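Local coordinates for protein chaperone CupB2 (Pseudomonas aeruginosa, PDB 3Q48) that probably acts as a periplasmic chaperone with an immunoglobulin-like fold in the folding and assembly of fimbrial subunits, at residues W63-R68 against R137-L142; F80-A85 against L97-L102. One frame throughout, in Å; residues are numbered along the deposited sequence.

Contact 1: W63-R68 against R137-L142; sequences WIDDGR and RSRFKL
Asp65 OD1 is gripped by two donors, Arg139 NH2 at 3.1 Å and the backbone N of Gly67 at 2.8 Å. The guanidinium reaches its syn lone pair and the amide its anti one, the latter closing an Asx turn just where strand 58-65 runs out. Beside it Arg139 NH1 meets Asp65 OD2 at 2.7 Å, also through the syn lone pair. The salt bridge is thus end-on and two-pronged, with carboxylate and guanidinium planes only 17° apart. Arg139 gets there by an extended chain, CG anti to the backbone N (chi1 -158°), long enough to bridge strands 63-65 and 137-142, whose axes come no closer than 9.1 Å. Asn117, on the intervening strand 112-121, accepts from Arg139 and Arg137 and donates to Asp65 OD2, while Trp115 makes a cation-pi contact with Arg139. Trp63 CZ2 lies over one face of the Arg137 guanidinium, 3.6 Å from Arg137 NH2, the planes inclined at 50°. Ile64 CD1 meets Leu142 CD1 at 4.1 Å; apolar branches suit this interior, shared with Phe80, Val82, Val37 and Phe39. The paired bonds fix the rotation of the Arg139 guanidinium, the Asx turn holds the chain, and the buried, fully bonded Asp65 carboxylate is probably ionised.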
loop_
_atom_site.group_PDB
_atom_site.type_symbol
_atom_site.label_atom_id
_atom_site.label_comp_id
_atom_site.label_asym_id
_atom_site.label_seq_id
_atom_site.Cartn_x
_atom_site.Cartn_y
_atom_site.Cartn_z
ATOM N N TRP A 63 -9.285 10.680 -6.018
ATOM C CA TRP A 63 -9.573 11.234 -4.688
ATOM C C TRP A 63 -8.900 10.347 -3.663
ATOM O O TRP A 63 -8.700 9.141 -3.914
ATOM C CB TRP A 63 -11.106 11.356 -4.407
ATOM C CG TRP A 63 -11.840 10.104 -4.047
ATOM C CD1 TRP A 63 -12.115 9.652 -2.793
ATOM C CD2 TRP A 63 -12.419 9.146 -4.946
ATOM N NE1 TRP A 63 -12.836 8.479 -2.845
ATOM C CE2 TRP A 63 -13.027 8.138 -4.150
ATOM C CE3 TRP A 63 -12.471 9.030 -6.347
ATOM C CZ2 TRP A 63 -13.653 7.028 -4.693
ATOM C CZ3 TRP A 63 -13.109 7.926 -6.901
ATOM C CH2 TRP A 63 -13.701 6.935 -6.068
ATOM N N ILE A 64 -8.605 10.937 -2.503
ATOM C CA ILE A 64 -7.960 10.255 -1.399
ATOM C C ILE A 64 -8.858 10.090 -0.195
ATOM O O ILE A 64 -9.558 11.032 0.208
ATOM C CB ILE A 64 -6.650 10.993 -1.013
ATOM C CG1 ILE A 64 -5.599 10.761 -2.127
ATOM C CG2 ILE A 64 -6.097 10.483 0.280
ATOM C CD1 ILE A 64 -4.816 11.897 -2.350
ATOM N N ASP A 65 -8.849 8.891 0.380
ATOM C CA ASP A 65 -9.519 8.703 1.645
ATOM C C ASP A 65 -8.572 8.137 2.721
ATOM O O ASP A 65 -7.413 7.907 2.436
ATOM C CB ASP A 65 -10.838 7.938 1.464
ATOM C CG ASP A 65 -10.644 6.467 1.181
ATOM O OD1 ASP A 65 -10.102 5.748 2.043
ATOM O OD2 ASP A 65 -11.090 6.021 0.109
ATOM N N ASP A 66 -9.044 7.981 3.956
ATOM C CA ASP A 66 -8.168 7.578 5.062
ATOM C C ASP A 66 -8.510 6.186 5.515
ATOM O O ASP A 66 -8.116 5.801 6.599
ATOM C CB ASP A 66 -8.300 8.535 6.251
ATOM C CG ASP A 66 -9.734 8.542 6.849
ATOM O OD1 ASP A 66 -10.614 7.790 6.345
ATOM O OD2 ASP A 66 -9.984 9.301 7.811
ATOM N N GLY A 67 -9.267 5.463 4.690
ATOM C CA GLY A 67 -9.649 4.043 4.893
ATOM C C GLY A 67 -11.161 3.816 4.914
ATOM O O GLY A 67 -11.647 2.717 4.632
ATOM N N ARG A 68 -11.908 4.853 5.293
ATOM C CA ARG A 68 -13.370 4.873 5.191
ATOM C C ARG A 68 -13.797 5.091 3.729
ATOM O O ARG A 68 -13.500 6.143 3.144
ATOM C CB ARG A 68 -13.922 6.007 6.047
ATOM C CG ARG A 68 -13.404 6.028 7.431
ATOM C CD ARG A 68 -14.384 6.741 8.349
ATOM N NE ARG A 68 -14.000 8.122 8.673
ATOM C CZ ARG A 68 -14.787 8.982 9.342
ATOM N NH1 ARG A 68 -16.010 8.619 9.742
ATOM N NH2 ARG A 68 -14.367 10.221 9.603
ATOM N N ARG A 137 -13.062 0.687 -10.786
ATOM C CA ARG A 137 -12.488 1.479 -9.690
ATOM C C ARG A 137 -11.259 0.873 -9.091
ATOM O O ARG A 137 -11.322 -0.261 -8.629
ATOM C CB ARG A 137 -13.481 1.625 -8.558
ATOM C CG ARG A 137 -12.942 2.480 -7.426
ATOM C CD ARG A 137 -13.100 1.768 -6.114
ATOM N NE ARG A 137 -12.843 2.676 -4.998
ATOM C CZ ARG A 137 -13.756 3.012 -4.093
ATOM N NH1 ARG A 137 -14.970 2.514 -4.173
ATOM N NH2 ARG A 137 -13.453 3.843 -3.101
ATOM N N SER A 138 -10.162 1.636 -9.037
ATOM C CA SER A 138 -8.893 1.185 -8.447
ATOM C C SER A 138 -8.528 1.865 -7.138
ATOM O O SER A 138 -8.866 3.023 -6.917
ATOM C CB SER A 138 -7.764 1.394 -9.424
ATOM O OG SER A 138 -7.583 0.202 -10.124
ATOM N N ARG A 139 -7.786 1.138 -6.304
ATOM C CA ARG A 139 -7.501 1.572 -4.945
ATOM C C ARG A 139 -6.059 1.285 -4.532
ATOM O O ARG A 139 -5.737 0.122 -4.316
ATOM C CB ARG A 139 -8.469 0.861 -4.021
ATOM C CG ARG A 139 -8.653 1.566 -2.704
ATOM C CD ARG A 139 -9.839 1.065 -1.949
ATOM N NE ARG A 139 -9.624 1.388 -0.552
ATOM C CZ ARG A 139 -9.996 2.530 0.015
ATOM N NH1 ARG A 139 -10.625 3.479 -0.689
ATOM N NH2 ARG A 139 -9.766 2.709 1.302
ATOM N N PHE A 140 -5.214 2.334 -4.419
ATOM C CA PHE A 140 -3.733 2.274 -4.090
ATOM C C PHE A 140 -3.321 2.798 -2.690
ATOM O O PHE A 140 -3.839 3.799 -2.208
ATOM C CB PHE A 140 -2.903 3.040 -5.153
ATOM C CG PHE A 140 -3.288 2.679 -6.547
ATOM C CD1 PHE A 140 -2.686 1.586 -7.180
ATOM C CD2 PHE A 140 -4.353 3.342 -7.187
ATOM C CE1 PHE A 140 -3.110 1.180 -8.477
ATOM C CE2 PHE A 140 -4.768 2.961 -8.446
ATOM C CZ PHE A 140 -4.151 1.883 -9.109
ATOM N N LYS A 141 -2.368 2.135 -2.051
ATOM C CA LYS A 141 -1.921 2.577 -0.771
ATOM C C LYS A 141 -1.134 3.845 -0.952
ATOM O O LYS A 141 -0.290 3.934 -1.871
ATOM C CB LYS A 141 -1.041 1.518 -0.123
ATOM C CG LYS A 141 -1.808 0.352 0.335
ATOM C CD LYS A 141 -0.883 -0.813 0.692
ATOM C CE LYS A 141 -1.785 -2.080 0.784
ATOM N NZ LYS A 141 -1.034 -3.351 1.002
ATOM N N LEU A 142 -1.384 4.814 -0.069
ATOM C CA LEU A 142 -0.522 6.000 0.031
ATOM C C LEU A 142 0.173 6.030 1.407
ATOM O O LEU A 142 -0.464 6.040 2.456
ATOM C CB LEU A 142 -1.324 7.272 -0.238
ATOM C CG LEU A 142 -0.643 8.594 -0.681
ATOM C CD1 LEU A 142 -1.699 9.594 -1.082
ATOM C CD2 LEU A 142 0.169 9.229 0.403
#

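Contact 2: F80-A85 against L97-L102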
loop_
_atom_site.group_PDB
_atom_site.type_symbol
_atom_site.label_atom_id
_atom_site.label_comp_id
_atom_site.label_asym_id
_atom_site.label_seq_id
_atom_site.Cartn_x
_atom_site.Cartn_y
_atom_site.Cartn_z
ATOM N N PHE A 80 -4.775 15.658 1.976
ATOM C CA PHE A 80 -4.280 15.582 0.610
ATOM C C PHE A 80 -5.335 16.071 -0.384
ATOM O O PHE A 80 -6.521 15.920 -0.144
ATOM C CB PHE A 80 -3.789 14.169 0.284
ATOM C CG PHE A 80 -2.724 13.679 1.206
ATOM C CD1 PHE A 80 -1.413 14.039 1.001
ATOM C CD2 PHE A 80 -3.049 12.862 2.291
ATOM C CE1 PHE A 80 -0.424 13.615 1.830
ATOM C CE2 PHE A 80 -2.062 12.416 3.179
ATOM C CZ PHE A 80 -0.738 12.800 2.945
ATOM N N SER A 81 -4.896 16.706 -1.462
ATOM C CA SER A 81 -5.753 16.987 -2.588
ATOM C C SER A 81 -5.171 16.296 -3.840
ATOM O O SER A 81 -3.994 16.024 -3.899
ATOM C CB SER A 81 -5.861 18.491 -2.787
ATOM O OG SER A 81 -4.615 18.996 -3.262
ATOM N N VAL A 82 -6.012 15.983 -4.817
ATOM C CA VAL A 82 -5.549 15.447 -6.085
ATOM C C VAL A 82 -6.050 16.349 -7.183
ATOM O O VAL A 82 -7.249 16.552 -7.346
ATOM C CB VAL A 82 -6.013 14.011 -6.360
ATOM C CG1 VAL A 82 -5.181 13.390 -7.539
ATOM C CG2 VAL A 82 -5.804 13.179 -5.150
ATOM N N THR A 83 -5.098 16.881 -7.938
ATOM C CA THR A 83 -5.345 17.794 -9.028
ATOM C C THR A 83 -4.849 17.117 -10.292
ATOM O O THR A 83 -3.750 16.585 -10.290
ATOM C CB THR A 83 -4.512 19.072 -8.780
ATOM O OG1 THR A 83 -4.767 19.507 -7.448
ATOM C CG2 THR A 83 -4.870 20.202 -9.750
ATOM N N PRO A 84 -5.663 17.109 -11.363
ATOM C CA PRO A 84 -7.081 17.520 -11.325
ATOM C C PRO A 84 -7.954 16.338 -10.837
ATOM O O PRO A 84 -7.558 15.172 -10.979
ATOM C CB PRO A 84 -7.380 17.902 -12.784
ATOM C CG PRO A 84 -6.366 17.167 -13.607
ATOM C CD PRO A 84 -5.174 16.874 -12.746
ATOM N N ALA A 85 -9.106 16.632 -10.245
ATOM C CA ALA A 85 -9.907 15.577 -9.595
ATOM C C ALA A 85 -10.566 14.665 -10.633
ATOM O O ALA A 85 -10.857 13.519 -10.343
ATOM C CB ALA A 85 -10.956 16.177 -8.647
ATOM N N LEU A 97 -1.432 12.965 -12.550
ATOM C CA LEU A 97 -2.200 13.461 -11.412
ATOM C C LEU A 97 -1.206 13.995 -10.436
ATOM O O LEU A 97 -0.103 13.462 -10.324
ATOM C CB LEU A 97 -3.005 12.366 -10.716
ATOM C CG LEU A 97 -3.912 11.458 -11.527
ATOM C CD1 LEU A 97 -4.373 10.396 -10.584
ATOM C CD2 LEU A 97 -5.123 12.198 -12.187
ATOM N N ARG A 98 -1.614 15.026 -9.710
ATOM C CA ARG A 98 -0.740 15.707 -8.812
ATOM C C ARG A 98 -1.317 15.613 -7.431
ATOM O O ARG A 98 -2.427 16.059 -7.191
ATOM C CB ARG A 98 -0.591 17.153 -9.278
ATOM C CG ARG A 98 0.515 17.870 -8.647
ATOM C CD ARG A 98 0.563 19.262 -9.150
ATOM N NE ARG A 98 1.298 19.286 -10.408
ATOM C CZ ARG A 98 2.607 19.025 -10.528
ATOM N NH1 ARG A 98 3.348 18.701 -9.469
ATOM N NH2 ARG A 98 3.181 19.071 -11.721
ATOM N N ILE A 99 -0.552 15.005 -6.523
ATOM C CA ILE A 99 -0.921 14.893 -5.084
ATOM C C ILE A 99 -0.180 15.890 -4.184
ATOM O O ILE A 99 1.040 15.833 -4.085
ATOM C CB ILE A 99 -0.696 13.484 -4.590
ATOM C CG1 ILE A 99 -1.441 12.505 -5.524
ATOM C CG2 ILE A 99 -1.160 13.375 -3.116
ATOM C CD1 ILE A 99 -1.077 11.035 -5.315
ATOM N N ALA A 100 -0.925 16.808 -3.559
ATOM C CA ALA A 100 -0.373 17.864 -2.640
ATOM C C ALA A 100 -0.745 17.661 -1.182
ATOM O O ALA A 100 -1.889 17.391 -0.884
ATOM C CB ALA A 100 -0.808 19.268 -3.075
ATOM N N TYR A 101 0.235 17.805 -0.289
ATOM C CA TYR A 101 0.022 17.689 1.148
ATOM C C TYR A 101 -0.292 19.027 1.772
ATOM O O TYR A 101 0.476 19.963 1.590
ATOM C CB TYR A 101 1.300 17.161 1.793
ATOM C CG TYR A 101 1.288 17.048 3.309
ATOM C CD1 TYR A 101 0.182 16.512 3.997
ATOM C CD2 TYR A 101 2.398 17.443 4.057
ATOM C CE1 TYR A 101 0.196 16.412 5.404
ATOM C CE2 TYR A 101 2.427 17.336 5.430
ATOM C CZ TYR A 101 1.336 16.834 6.109
ATOM O OH TYR A 101 1.383 16.724 7.487
ATOM N N LEU A 102 -1.388 19.133 2.518
ATOM C CA LEU A 102 -1.596 20.338 3.362
ATOM C C LEU A 102 -1.072 20.147 4.795
ATOM O O LEU A 102 -1.743 19.507 5.629
ATOM C CB LEU A 102 -3.062 20.781 3.425
ATOM C CG LEU A 102 -3.271 21.932 4.437
ATOM C CD1 LEU A 102 -2.696 23.276 3.906
ATOM C CD2 LEU A 102 -4.762 22.107 4.923
HETATM O O HOH W 1 -3.242 18.096 -5.816
#
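Phe80 meets Tyr101 obliquely, with Phe80 CE1 3.7 Å from Tyr101 CD1 and the ring planes inclined at 33°. CG of Phe80 sits beside its own backbone N (chi1 -57°), which carries the ring to Tyr101, while Ile99 CG2 reaches CD1 from the same sheet face. Large apolar groups suit this face because Phe39 and Phe114 cover it. Ser81 follows on the other face, in a hydrogen-bonded pair with Ala100: its N donates to Ala100 O at 3.1 Å, its O accepts in return, and its OG rests near the small Ala100 CB. The two strands form an antiparallel beta hairpin of the immunoglobulin-like PapD N-terminal domain. Val82 turns back inward in a non-hydrogen-bonded pair with Ile99, its CG1 4.0 Å from Leu97 CB; a beta-branched residue fits this extended backbone. Thr83 N then donates almost straight to Arg98 O at 2.9 Å (173° at the hydrogen), and Arg98 N returns the bond to Thr83 O. A water donates to Arg98 O at 2.6 Å and also joins the Ser81 and Thr83 hydroxyls, small polar groups suited to this exposed face. After a cis peptide bond, Pro84 places its O 4.0 Å from Leu97 CD2.

Overall arrangement
Both contacts belong to the same sheet, where strands 58-65 and 80-89 are neighbours, and their centres lie about 13 Å apart. Contact 2 joins adjacent strands of a hairpin, so main-chain bonding sets its register, with Phe80, Val82 and Ile99 on an apolar face and Ser81 and Thr83 on a polar one that holds a water. Contact 1 instead spans strand 112-121 and is carried mainly by charged side chains, two arginines and an aspartate, with a small apolar part; its centre lies about 9 Å from that of the chain, against about 18 Å for contact 2. Each mixes buried and exposed residues. They meet at Ile64, whose CD1 packs on Phe80 CB (3.6 Å) and Ile99 CG2 (4.0 Å).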